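PDB 3E10: putative NADH Oxidase from Clostridium acetobutylicum, which binds flavin mononucleotide and, as a member of the nitroreductase family, probably acts as a flavin-dependent oxidoreductase. Local coordinates for residues A70-V75 with I142-P147; A64-T69 with G110-G115; Q40-F45 with E90-A95. One frame throughout, in Å; residues are numbered along the deposited sequence. Where two conformers were deposited one is given.

How the interactions relate
All three contacts are buried and reach the same antiparallel sheet, but they differ in chemistry. Interaction 1 lies within the sheet, between strands 72-79 and 136-145, and is held mainly by backbone hydrogen bonds. Interaction 2 sits at the next strand over, 110-115, where the loop 64-69 packs against side chains with no hydrogen bond between the segments; a hydrogen bond between S66 OG and S143 OG, which also bonds Y14 OH, joins it to interaction 1. Interaction 3, across the chain's centre, sets helix 89-106 against the loop leading into strand 43-48 and its first residue by one amide-carboxylate bond and packing. Interactions 2 and 3 each border a flavin and touch the second subunit.

Interaction 1: residues A70-V75 with I142-P147; sequences APLAIV and ISVGYP
L72 and I74 pair with V144 and I142 through their backbones, as neighbouring strands running antiparallel. I74 and I142 form a complete hydrogen-bonded pair: I74 N reaches I142 O at 2.9 Å, and I142 N reaches I74 O at 2.8 Å, both nearly straight. At L72 and V144 the pairing is less even. V144 N gives a sound bond to L72 O at 3.0 Å, but the return bond, from L72 N to V144 O, is weak at 3.3 Å. Here the strand is only just beginning after P71, a residue with no N-H to give. Between the two pairs, A73 CA makes a C-H...O contact to I142 O. A73 and S143 stand 4.5 Å apart at their CA atoms, the spacing expected of a non-hydrogen-bonded pair, and their small side chains leave room for L67, which packs on both.

Apolar contacts add to the backbone bonds. L72 and V144 lie side by side on one face; with CG anti to the backbone N (chi1 178°), L72 lays CD2 alongside V144 CB at 3.8 Å. On the S143 face, A70 CB meets S143 CB. The P71 ring rests its CG against G145 CA at 3.8 Å, and glycine suits this place because a CB would run into the proline ring. These two inner strands belong to the antiparallel sheet at the centre of the nitroreductase fold.

Interaction 2: residues A64-T69 with G110-G115; sequences ANSLKT and GAVWLG. With FMN (flavin mononucleotide), chain L.
L114 and V112 meet the loop 64-69 with side chains from the strand face that carries them both. L114 CD1 reaches into the turn, touching A64 CB at 3.9 Å and L67 CD1 at 3.8 Å; the two leucine side chains lie alongside one another, pointing opposite ways. S66 lies between the strand residues, its OG 3.4 Å from V112 CG1 and 3.6 Å from L114 CD1. Its hydroxyl is buried among methyl groups but hydrogen-bonded to S143 OG, so a small polar residue can be accommodated here.

The same two strand residues also border the flavin. With CG2 anti to the backbone N and CG1 between N and the carbonyl carbon (chi1 59°), V112 splits its methyls, CG1 to the serine and CG2 to N1 of the flavin mononucleotide at 3.6 Å. L114 CD2 lies between S66 OG and flavin N3, 3.6 Å from each. G115 N gives a hydrogen bond to flavin O4 at 3.3 Å, and glycine fits because a CB would crowd flavin C6. W113 takes no part in the loop contact; flavin C7M stands over one face of its indole, toward the rim.

Farther out, the loop is braced by L67 N bonded to A64 O and by R51, which bonds to L67 O. Strand 110-115 forms one edge of this chain's sheet, beside strand 136-145; L67 packs on helix 51-57, while W113 packs on helix 89-106 and on Q91 of the second subunit.

Interaction 3: residues Q40-F45 with E90-A95; sequences QQPWEF and EQDMAA. With FMN (flavin mononucleotide), chain C.
Q40 and D92 make the one polar bond between these segments. Q40 NE2 donates to D92 OD2 at 2.7 Å with an N-H...O angle of 164°, meeting the carboxylate on its syn side, 22° out of its plane, while the oxygen lies close to the amide plane of Q40. The side chains cross nearly at right angles, and the amide and carboxylate planes are steeply inclined to each other. With CG between the backbone N and the carbonyl carbon (chi1 68°) and the chain extended beyond it, the glutamine spans from loop to helix. The oxygen of the same amide, OE1, accepts from I85 N, which fixes the rotation of the group. D92 OD1 in turn takes a hydrogen bond from A37 N. Each carboxylate oxygen thus has a donor, which holds that group's rotation too.

Packing contacts lie around this bond. P42 CG makes a van der Waals approach to D92 OD2 at 3.5 Å, and lies 4.1 Å from the selenium of M93, a selenomethionine. M93, bent at chi2 and chi3, turns its SE onto W43 CB at 3.7 Å, also near the edge of the indole, close to its plane; a flexible unbranched chain can fill this place. At the same edge W43 CZ3 comes within van der Waals range of D92 O, at 3.8 Å.

Toward the flavin, which is held largely by the second subunit, Q91 OE1 and D92 OD1 come to 3.5 and 3.7 Å from C7M, so the helix lines the dimethylbenzene end of a site shared by two chains. Helix 89-106 here packs M93 on strands 72-79 and 136-145, while W43 and F45 rest on helix 21-32; F45 pairs in parallel with a strand of the second subunit, carrying the sheet across the interface.

Interaction 1: residues A70-V75 with I142-P147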
loop_
_atom_site.group_PDB
_atom_site.type_symbol
_atom_site.label_atom_id
_atom_site.label_comp_id
_atom_site.label_asym_id
_atom_site.label_seq_id
_atom_site.Cartn_x
_atom_site.Cartn_y
_atom_site.Cartn_z
ATOM N N ALA B 70 5.875 2.773 -22.307
ATOM C CA ALA B 70 4.551 2.713 -21.712
ATOM C C ALA B 70 3.542 3.523 -22.510
ATOM O O ALA B 70 3.812 4.680 -22.834
ATOM C CB ALA B 70 4.594 3.256 -20.261
ATOM N N PRO B 71 2.386 2.935 -22.841
ATOM C CA PRO B 71 1.317 3.725 -23.421
ATOM C C PRO B 71 0.458 4.510 -22.435
ATOM O O PRO B 71 -0.413 5.283 -22.860
ATOM C CB PRO B 71 0.423 2.656 -24.052
ATOM C CG PRO B 71 0.570 1.482 -23.102
ATOM C CD PRO B 71 2.031 1.502 -22.811
ATOM N N LEU B 72 0.692 4.293 -21.138
ATOM C CA LEU B 72 -0.063 4.968 -20.105
ATOM C C LEU B 72 0.866 5.242 -18.937
ATOM O O LEU B 72 1.664 4.381 -18.561
ATOM C CB LEU B 72 -1.203 4.073 -19.591
ATOM C CG LEU B 72 -2.091 4.587 -18.454
ATOM C CD1 LEU B 72 -2.857 5.826 -18.865
ATOM C CD2 LEU B 72 -3.058 3.487 -18.019
ATOM N N ALA B 73 0.755 6.438 -18.389
ATOM C CA ALA B 73 1.395 6.750 -17.100
ATOM C C ALA B 73 0.383 7.405 -16.185
ATOM O O ALA B 73 -0.451 8.206 -16.644
ATOM C CB ALA B 73 2.600 7.701 -17.295
ATOM N N ILE B 74 0.448 7.070 -14.896
ATOM C CA ILE B 74 -0.413 7.714 -13.894
ATOM C C ILE B 74 0.509 8.315 -12.837
ATOM O O ILE B 74 1.260 7.587 -12.174
ATOM C CB ILE B 74 -1.425 6.728 -13.249
ATOM C CG1 ILE B 74 -2.221 5.987 -14.337
ATOM C CG2 ILE B 74 -2.362 7.504 -12.266
ATOM C CD1 ILE B 74 -3.133 4.827 -13.800
ATOM N N VAL B 75 0.475 9.645 -12.721
ATOM C CA VAL B 75 1.225 10.339 -11.677
ATOM C C VAL B 75 0.331 10.460 -10.438
ATOM O O VAL B 75 -0.757 11.001 -10.522
ATOM C CB VAL B 75 1.715 11.722 -12.139
ATOM C CG1 VAL B 75 2.635 12.396 -11.076
ATOM C CG2 VAL B 75 2.446 11.643 -13.488
ATOM N N ILE B 142 3.238 5.598 -11.921
ATOM C CA ILE B 142 3.023 4.196 -12.298
ATOM C C ILE B 142 2.957 4.118 -13.829
ATOM O O ILE B 142 2.132 4.788 -14.446
ATOM C CB ILE B 142 1.774 3.620 -11.633
ATOM C CG1 ILE B 142 1.929 3.629 -10.090
ATOM C CG2 ILE B 142 1.527 2.161 -12.104
ATOM C CD1 ILE B 142 0.729 3.285 -9.336
ATOM N N SER B 143 3.882 3.372 -14.420
ATOM C CA SER B 143 3.825 3.136 -15.858
ATOM C C SER B 143 3.003 1.866 -16.055
ATOM O O SER B 143 3.098 0.934 -15.251
ATOM C CB SER B 143 5.204 3.015 -16.491
ATOM O OG SER B 143 5.930 2.011 -15.895
ATOM N N VAL B 144 2.173 1.849 -17.093
ATOM C CA VAL B 144 1.197 0.791 -17.305
ATOM C C VAL B 144 1.146 0.477 -18.813
ATOM O O VAL B 144 1.216 1.369 -19.652
ATOM C CB VAL B 144 -0.215 1.229 -16.856
ATOM C CG1 VAL B 144 -1.212 0.085 -17.007
ATOM C CG2 VAL B 144 -0.233 1.717 -15.408
ATOM N N GLY B 145 0.986 -0.796 -19.141
ATOM C CA GLY B 145 0.768 -1.229 -20.518
ATOM C C GLY B 145 0.573 -2.730 -20.596
ATOM O O GLY B 145 0.635 -3.419 -19.600
ATOM N N TYR B 146 0.341 -3.257 -21.785
ATOM C CA TYR B 146 0.313 -4.693 -21.967
ATOM C C TYR B 146 1.765 -5.208 -21.955
ATOM O O TYR B 146 2.643 -4.643 -22.608
ATOM C CB TYR B 146 -0.419 -5.071 -23.277
ATOM C CG TYR B 146 -1.923 -4.915 -23.109
ATOM C CD1 TYR B 146 -2.665 -5.870 -22.453
ATOM C CD2 TYR B 146 -2.560 -3.746 -23.467
ATOM C CE1 TYR B 146 -4.018 -5.698 -22.225
ATOM C CE2 TYR B 146 -3.926 -3.570 -23.259
ATOM C CZ TYR B 146 -4.650 -4.554 -22.633
ATOM O OH TYR B 146 -6.010 -4.392 -22.422
ATOM N N PRO B 147 2.031 -6.247 -21.185
ATOM C CA PRO B 147 3.417 -6.711 -21.075
ATOM C C PRO B 147 4.042 -7.170 -22.387
ATOM O O PRO B 147 3.384 -7.814 -23.172
ATOM C CB PRO B 147 3.316 -7.880 -20.098
ATOM C CG PRO B 147 2.102 -7.626 -19.318
ATOM C CD PRO B 147 1.131 -7.013 -20.312
#

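Interaction 2: residues A64-T69 with G110-G115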
loop_
_atom_site.group_PDB
_atom_site.type_symbol
_atom_site.label_atom_id
_atom_site.label_comp_id
_atom_site.label_asym_id
_atom_site.label_seq_id
_atom_site.Cartn_x
_atom_site.Cartn_y
_atom_site.Cartn_z
ATOM N N ALA B 64 13.258 5.135 -14.233
ATOM C CA ALA B 64 11.949 5.306 -14.846
ATOM C C ALA B 64 11.940 4.974 -16.338
ATOM O O ALA B 64 11.078 5.457 -17.074
ATOM C CB ALA B 64 11.451 6.720 -14.618
ATOM N N ASN B 65 12.892 4.156 -16.773
ATOM C CA ASN B 65 12.996 3.847 -18.189
ATOM C C ASN B 65 11.816 3.069 -18.742
ATOM O O ASN B 65 11.597 3.038 -19.963
ATOM C CB ASN B 65 14.327 3.160 -18.498
ATOM C CG ASN B 65 15.495 4.121 -18.430
ATOM O OD1 ASN B 65 15.337 5.334 -18.651
ATOM N ND2 ASN B 65 16.678 3.597 -18.130
ATOM N N SER B 66 11.023 2.452 -17.867
ATOM C CA SER B 66 9.788 1.799 -18.313
ATOM C C SER B 66 8.865 2.748 -19.071
ATOM O O SER B 66 8.068 2.319 -19.909
ATOM C CB SER B 66 9.047 1.184 -17.134
ATOM O OG SER B 66 8.721 2.158 -16.169
ATOM N N LEU B 67 8.948 4.032 -18.762
ATOM C CA LEU B 67 8.063 4.995 -19.387
ATOM C C LEU B 67 8.371 5.145 -20.875
ATOM O O LEU B 67 7.529 5.605 -21.641
ATOM C CB LEU B 67 8.162 6.347 -18.685
ATOM C CG LEU B 67 7.502 6.381 -17.298
ATOM C CD1 LEU B 67 7.982 7.582 -16.496
ATOM C CD2 LEU B 67 5.976 6.379 -17.491
ATOM N N LYS B 68 9.554 4.744 -21.302
ATOM C CA LYS B 68 9.904 4.903 -22.711
ATOM C C LYS B 68 9.087 4.027 -23.652
ATOM O O LYS B 68 8.985 4.328 -24.844
ATOM C CB LYS B 68 11.396 4.662 -22.932
ATOM C CG LYS B 68 12.266 5.674 -22.182
ATOM C CD LYS B 68 13.724 5.483 -22.491
ATOM C CE LYS B 68 14.587 6.487 -21.754
ATOM N NZ LYS B 68 14.147 7.905 -21.956
ATOM N N THR B 69 8.511 2.952 -23.127
ATOM C CA THR B 69 7.588 2.117 -23.920
ATOM C C THR B 69 6.147 2.129 -23.437
ATOM O O THR B 69 5.261 1.570 -24.094
ATOM C CB THR B 69 8.077 0.667 -24.055
ATOM O OG1 THR B 69 8.096 0.052 -22.763
ATOM C CG2 THR B 69 9.502 0.574 -24.710
ATOM N N GLY B 110 0.393 -4.957 -17.308
ATOM C CA GLY B 110 1.601 -4.848 -16.513
ATOM C C GLY B 110 1.781 -3.426 -16.026
ATOM O O GLY B 110 1.347 -2.450 -16.676
ATOM N N ALA B 111 2.388 -3.293 -14.861
ATOM C CA ALA B 111 2.684 -1.984 -14.317
ATOM C C ALA B 111 3.905 -2.068 -13.425
ATOM O O ALA B 111 4.274 -3.126 -12.956
ATOM C CB ALA B 111 1.469 -1.458 -13.554
ATOM N N VAL B 112 4.514 -0.915 -13.181
ATOM C CA VAL B 112 5.549 -0.806 -12.165
ATOM C C VAL B 112 5.413 0.545 -11.449
ATOM O O VAL B 112 5.142 1.583 -12.056
ATOM C CB VAL B 112 6.988 -1.004 -12.756
ATOM C CG1 VAL B 112 7.296 0.045 -13.848
ATOM C CG2 VAL B 112 8.041 -0.944 -11.635
ATOM N N TRP B 113 5.645 0.495 -10.139
ATOM C CA TRP B 113 5.735 1.668 -9.268
ATOM C C TRP B 113 7.101 2.286 -9.456
ATOM O O TRP B 113 8.121 1.620 -9.262
ATOM C CB TRP B 113 5.524 1.180 -7.837
ATOM C CG TRP B 113 5.511 2.122 -6.714
ATOM C CD1 TRP B 113 6.127 3.345 -6.593
ATOM C CD2 TRP B 113 4.879 1.872 -5.458
ATOM N NE1 TRP B 113 5.879 3.873 -5.341
ATOM C CE2 TRP B 113 5.155 2.964 -4.613
ATOM C CE3 TRP B 113 4.107 0.815 -4.967
ATOM C CZ2 TRP B 113 4.654 3.040 -3.310
ATOM C CZ3 TRP B 113 3.655 0.860 -3.677
ATOM C CH2 TRP B 113 3.945 1.962 -2.856
ATOM N N LEU B 114 7.100 3.560 -9.845
ATOM C CA LEU B 114 8.324 4.341 -10.015
ATOM C C LEU B 114 8.392 5.353 -8.872
ATOM O O LEU B 114 7.673 6.353 -8.868
ATOM C CB LEU B 114 8.335 4.996 -11.394
ATOM C CG LEU B 114 8.155 4.038 -12.594
ATOM C CD1 LEU B 114 8.068 4.859 -13.897
ATOM C CD2 LEU B 114 9.214 2.962 -12.670
ATOM N N GLY B 115 9.238 5.070 -7.885
ATOM C CA GLY B 115 9.280 5.870 -6.672
ATOM C C GLY B 115 9.682 7.315 -6.946
ATOM O O GLY B 115 10.496 7.599 -7.844
HETATM N N1 FMN L . 11.011 -0.181 -9.806
HETATM C C2 FMN L . 11.669 0.534 -10.763
HETATM O O2 FMN L . 11.999 -0.012 -11.825
HETATM N N3 FMN L . 11.934 1.860 -10.548
HETATM C C4 FMN L . 11.655 2.503 -9.361
HETATM O O4 FMN L . 11.914 3.720 -9.211
HETATM C C4A FMN L . 10.967 1.777 -8.387
HETATM N N5 FMN L . 10.605 2.394 -7.221
HETATM C C5A FMN L . 9.867 1.674 -6.284
HETATM C C6 FMN L . 9.496 2.316 -5.106
HETATM C C7 FMN L . 8.759 1.648 -4.123
HETATM C C7M FMN L . 8.302 2.364 -2.908
HETATM C C8 FMN L . 8.373 0.319 -4.362
HETATM C C8M FMN L . 7.376 -0.369 -3.426
HETATM C C9 FMN L . 8.755 -0.310 -5.552
HETATM C C9A FMN L . 9.513 0.340 -6.510
HETATM N N10 FMN L . 9.927 -0.284 -7.692
HETATM C C10 FMN L . 10.622 0.442 -8.650
HETATM C "C1'" FMN L . 9.531 -1.675 -7.954
HETATM C "C2'" FMN L . 10.426 -2.635 -7.154
HETATM O "O2'" FMN L . 11.747 -2.716 -7.684
HETATM C "C3'" FMN L . 9.803 -4.036 -7.168
HETATM O "O3'" FMN L . 8.583 -3.977 -6.450
HETATM C "C4'" FMN L . 10.710 -5.136 -6.584
HETATM O "O4'" FMN L . 11.848 -5.353 -7.413
HETATM C "C5'" FMN L . 10.004 -6.476 -6.381
HETATM O "O5'" FMN L . 9.514 -7.008 -7.618
HETATM P P FMN L . 7.945 -7.228 -7.828
HETATM O O1P FMN L . 7.427 -8.048 -6.673
HETATM O O2P FMN L . 7.273 -5.894 -7.845
HETATM O O3P FMN L . 7.855 -7.975 -9.139
#

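Interaction 3: residues Q40-F45 with E90-A95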
loop_
_atom_site.group_PDB
_atom_site.type_symbol
_atom_site.label_atom_id
_atom_site.label_comp_id
_atom_site.label_asym_id
_atom_site.label_seq_id
_atom_site.Cartn_x
_atom_site.Cartn_y
_atom_site.Cartn_z
ATOM N N GLN B 40 -8.896 10.641 5.007
ATOM C CA GLN B 40 -8.574 11.929 4.398
ATOM C C GLN B 40 -8.512 11.908 2.874
ATOM O O GLN B 40 -8.615 12.966 2.249
ATOM C CB GLN B 40 -7.283 12.525 4.988
ATOM C CG GLN B 40 -5.993 11.797 4.680
ATOM C CD GLN B 40 -4.846 12.260 5.536
ATOM O OE1 GLN B 40 -4.938 13.331 6.186
ATOM N NE2 GLN B 40 -3.771 11.459 5.593
ATOM N N GLN B 41 -8.345 10.725 2.281
ATOM C CA GLN B 41 -8.379 10.580 0.805
ATOM C C GLN B 41 -7.645 11.706 0.086
ATOM O O GLN B 41 -8.274 12.505 -0.609
ATOM C CB GLN B 41 -9.829 10.509 0.300
ATOM C CG GLN B 41 -10.666 9.378 0.900
ATOM C CD GLN B 41 -12.145 9.485 0.578
ATOM O OE1 GLN B 41 -13.004 9.322 1.475
ATOM N NE2 GLN B 41 -12.466 9.686 -0.663
ATOM N N PRO B 42 -6.318 11.780 0.250
ATOM C CA PRO B 42 -5.592 13.015 -0.124
ATOM C C PRO B 42 -5.122 13.042 -1.591
ATOM O O PRO B 42 -4.457 13.987 -2.009
ATOM C CB PRO B 42 -4.419 12.996 0.825
ATOM C CG PRO B 42 -4.087 11.529 0.944
ATOM C CD PRO B 42 -5.428 10.811 0.915
ATOM N N TRP B 43 -5.567 12.071 -2.372
ATOM C CA TRP B 43 -4.962 11.796 -3.686
ATOM C C TRP B 43 -5.507 12.617 -4.850
ATOM O O TRP B 43 -6.712 12.937 -4.931
ATOM C CB TRP B 43 -5.142 10.327 -4.046
ATOM C CG TRP B 43 -6.444 9.711 -3.545
ATOM C CD1 TRP B 43 -7.714 9.977 -3.966
ATOM C CD2 TRP B 43 -6.556 8.733 -2.523
ATOM N NE1 TRP B 43 -8.609 9.213 -3.258
ATOM C CE2 TRP B 43 -7.917 8.427 -2.377
ATOM C CE3 TRP B 43 -5.617 8.082 -1.725
ATOM C CZ2 TRP B 43 -8.378 7.511 -1.407
ATOM C CZ3 TRP B 43 -6.065 7.137 -0.774
ATOM C CH2 TRP B 43 -7.440 6.880 -0.636
ATOM N N GLU B 44 -4.603 12.894 -5.772
ATOM C CA GLU B 44 -4.887 13.478 -7.097
ATOM C C GLU B 44 -4.055 12.698 -8.093
ATOM O O GLU B 44 -2.996 12.229 -7.740
ATOM C CB GLU B 44 -4.425 14.955 -7.118
ATOM C CG GLU B 44 -5.183 15.880 -6.160
ATOM C CD GLU B 44 -6.581 16.242 -6.612
ATOM O OE1 GLU B 44 -6.985 15.877 -7.762
ATOM O OE2 GLU B 44 -7.314 16.897 -5.806
ATOM N N PHE B 45 -4.535 12.571 -9.321
ATOM C CA PHE B 45 -3.908 11.741 -10.337
ATOM C C PHE B 45 -3.782 12.521 -11.642
ATOM O O PHE B 45 -4.774 13.078 -12.123
ATOM C CB PHE B 45 -4.746 10.468 -10.604
ATOM C CG PHE B 45 -5.099 9.704 -9.362
ATOM C CD1 PHE B 45 -6.249 9.984 -8.668
ATOM C CD2 PHE B 45 -4.246 8.746 -8.845
ATOM C CE1 PHE B 45 -6.587 9.306 -7.498
ATOM C CE2 PHE B 45 -4.569 8.073 -7.684
ATOM C CZ PHE B 45 -5.739 8.354 -7.017
ATOM N N GLU B 90 2.027 9.599 3.047
ATOM C CA GLU B 90 2.720 8.701 2.144
ATOM C C GLU B 90 2.190 7.277 2.237
ATOM O O GLU B 90 2.248 6.530 1.264
ATOM C CB GLU B 90 4.216 8.754 2.363
ATOM C CG GLU B 90 4.793 10.123 2.028
ATOM C CD GLU B 90 5.033 10.999 3.235
ATOM O OE1 GLU B 90 4.191 10.979 4.181
ATOM O OE2 GLU B 90 6.071 11.726 3.218
ATOM N N GLN B 91 1.643 6.924 3.400
ATOM C CA GLN B 91 1.076 5.593 3.589
ATOM C C GLN B 91 -0.228 5.448 2.837
ATOM O O GLN B 91 -0.451 4.431 2.165
ATOM C CB GLN B 91 0.890 5.324 5.091
ATOM C CG GLN B 91 2.234 5.335 5.842
ATOM C CD GLN B 91 2.097 5.163 7.341
ATOM O OE1 GLN B 91 1.195 4.464 7.808
ATOM N NE2 GLN B 91 2.987 5.823 8.108
ATOM N N ASP B 92 -1.080 6.461 2.932
ATOM C CA ASP B 92 -2.300 6.495 2.161
ATOM C C ASP B 92 -1.994 6.297 0.661
ATOM O O ASP B 92 -2.670 5.551 -0.023
ATOM C CB ASP B 92 -2.974 7.860 2.265
ATOM C CG ASP B 92 -3.372 8.271 3.669
ATOM O OD1 ASP B 92 -3.333 7.424 4.601
ATOM O OD2 ASP B 92 -3.782 9.470 3.791
HETATM N N MSE B 93 -0.992 7.032 0.177
HETATM C CA MSE B 93 -0.662 7.034 -1.256
HETATM C C MSE B 93 -0.057 5.718 -1.689
HETATM O O MSE B 93 -0.347 5.249 -2.790
HETATM C CB MSE B 93 0.281 8.193 -1.634
HETATM C CG MSE B 93 -0.272 9.616 -1.375
HETATM SE SE MSE B 93 -1.956 9.965 -2.240
HETATM C CE MSE B 93 -1.355 9.690 -4.076
ATOM N N ALA B 94 0.701 5.105 -0.788
ATOM C CA ALA B 94 1.253 3.792 -1.042
ATOM C C ALA B 94 0.142 2.733 -1.147
ATOM O O ALA B 94 0.200 1.839 -1.993
ATOM C CB ALA B 94 2.285 3.443 0.086
ATOM N N ALA B 95 -0.877 2.862 -0.296
ATOM C CA ALA B 95 -2.003 1.922 -0.355
ATOM C C ALA B 95 -2.754 2.079 -1.681
ATOM O O ALA B 95 -3.162 1.092 -2.289
ATOM C CB ALA B 95 -2.930 2.153 0.862
HETATM N N1 FMN C . -8.365 3.340 11.757
HETATM C C2 FMN C . -8.423 3.361 13.129
HETATM O O2 FMN C . -9.450 3.008 13.714
HETATM N N3 FMN C . -7.327 3.695 13.886
HETATM C C4 FMN C . -6.152 4.147 13.317
HETATM O O4 FMN C . -5.175 4.407 14.042
HETATM C C4A FMN C . -6.071 4.113 11.911
HETATM N N5 FMN C . -4.915 4.479 11.275
HETATM C C5A FMN C . -4.818 4.427 9.905
HETATM C C6 FMN C . -3.630 4.782 9.269
HETATM C C7 FMN C . -3.487 4.726 7.901
HETATM C C7M FMN C . -2.164 5.110 7.270
HETATM C C8 FMN C . -4.560 4.291 7.125
HETATM C C8M FMN C . -4.322 3.999 5.670
HETATM C C9 FMN C . -5.759 3.928 7.751
HETATM C C9A FMN C . -5.904 3.991 9.135
HETATM N N10 FMN C . -7.111 3.683 9.767
HETATM C C10 FMN C . -7.178 3.707 11.146
HETATM C "C1'" FMN C . -8.310 3.244 8.964
HETATM C "C2'" FMN C . -8.989 4.460 8.321
HETATM O "O2'" FMN C . -9.713 5.221 9.279
HETATM C "C3'" FMN C . -9.888 3.992 7.187
HETATM O "O3'" FMN C . -9.064 3.423 6.165
HETATM C "C4'" FMN C . -10.777 5.123 6.592
HETATM O "O4'" FMN C . -11.707 5.611 7.522
HETATM C "C5'" FMN C . -11.499 4.655 5.337
HETATM O "O5'" FMN C . -12.420 3.615 5.630
HETATM P P FMN C . -12.233 2.205 4.884
HETATM O O1P FMN C . -10.929 1.592 5.366
HETATM O O2P FMN C . -13.441 1.393 5.306
HETATM O O3P FMN C . -12.224 2.453 3.375
#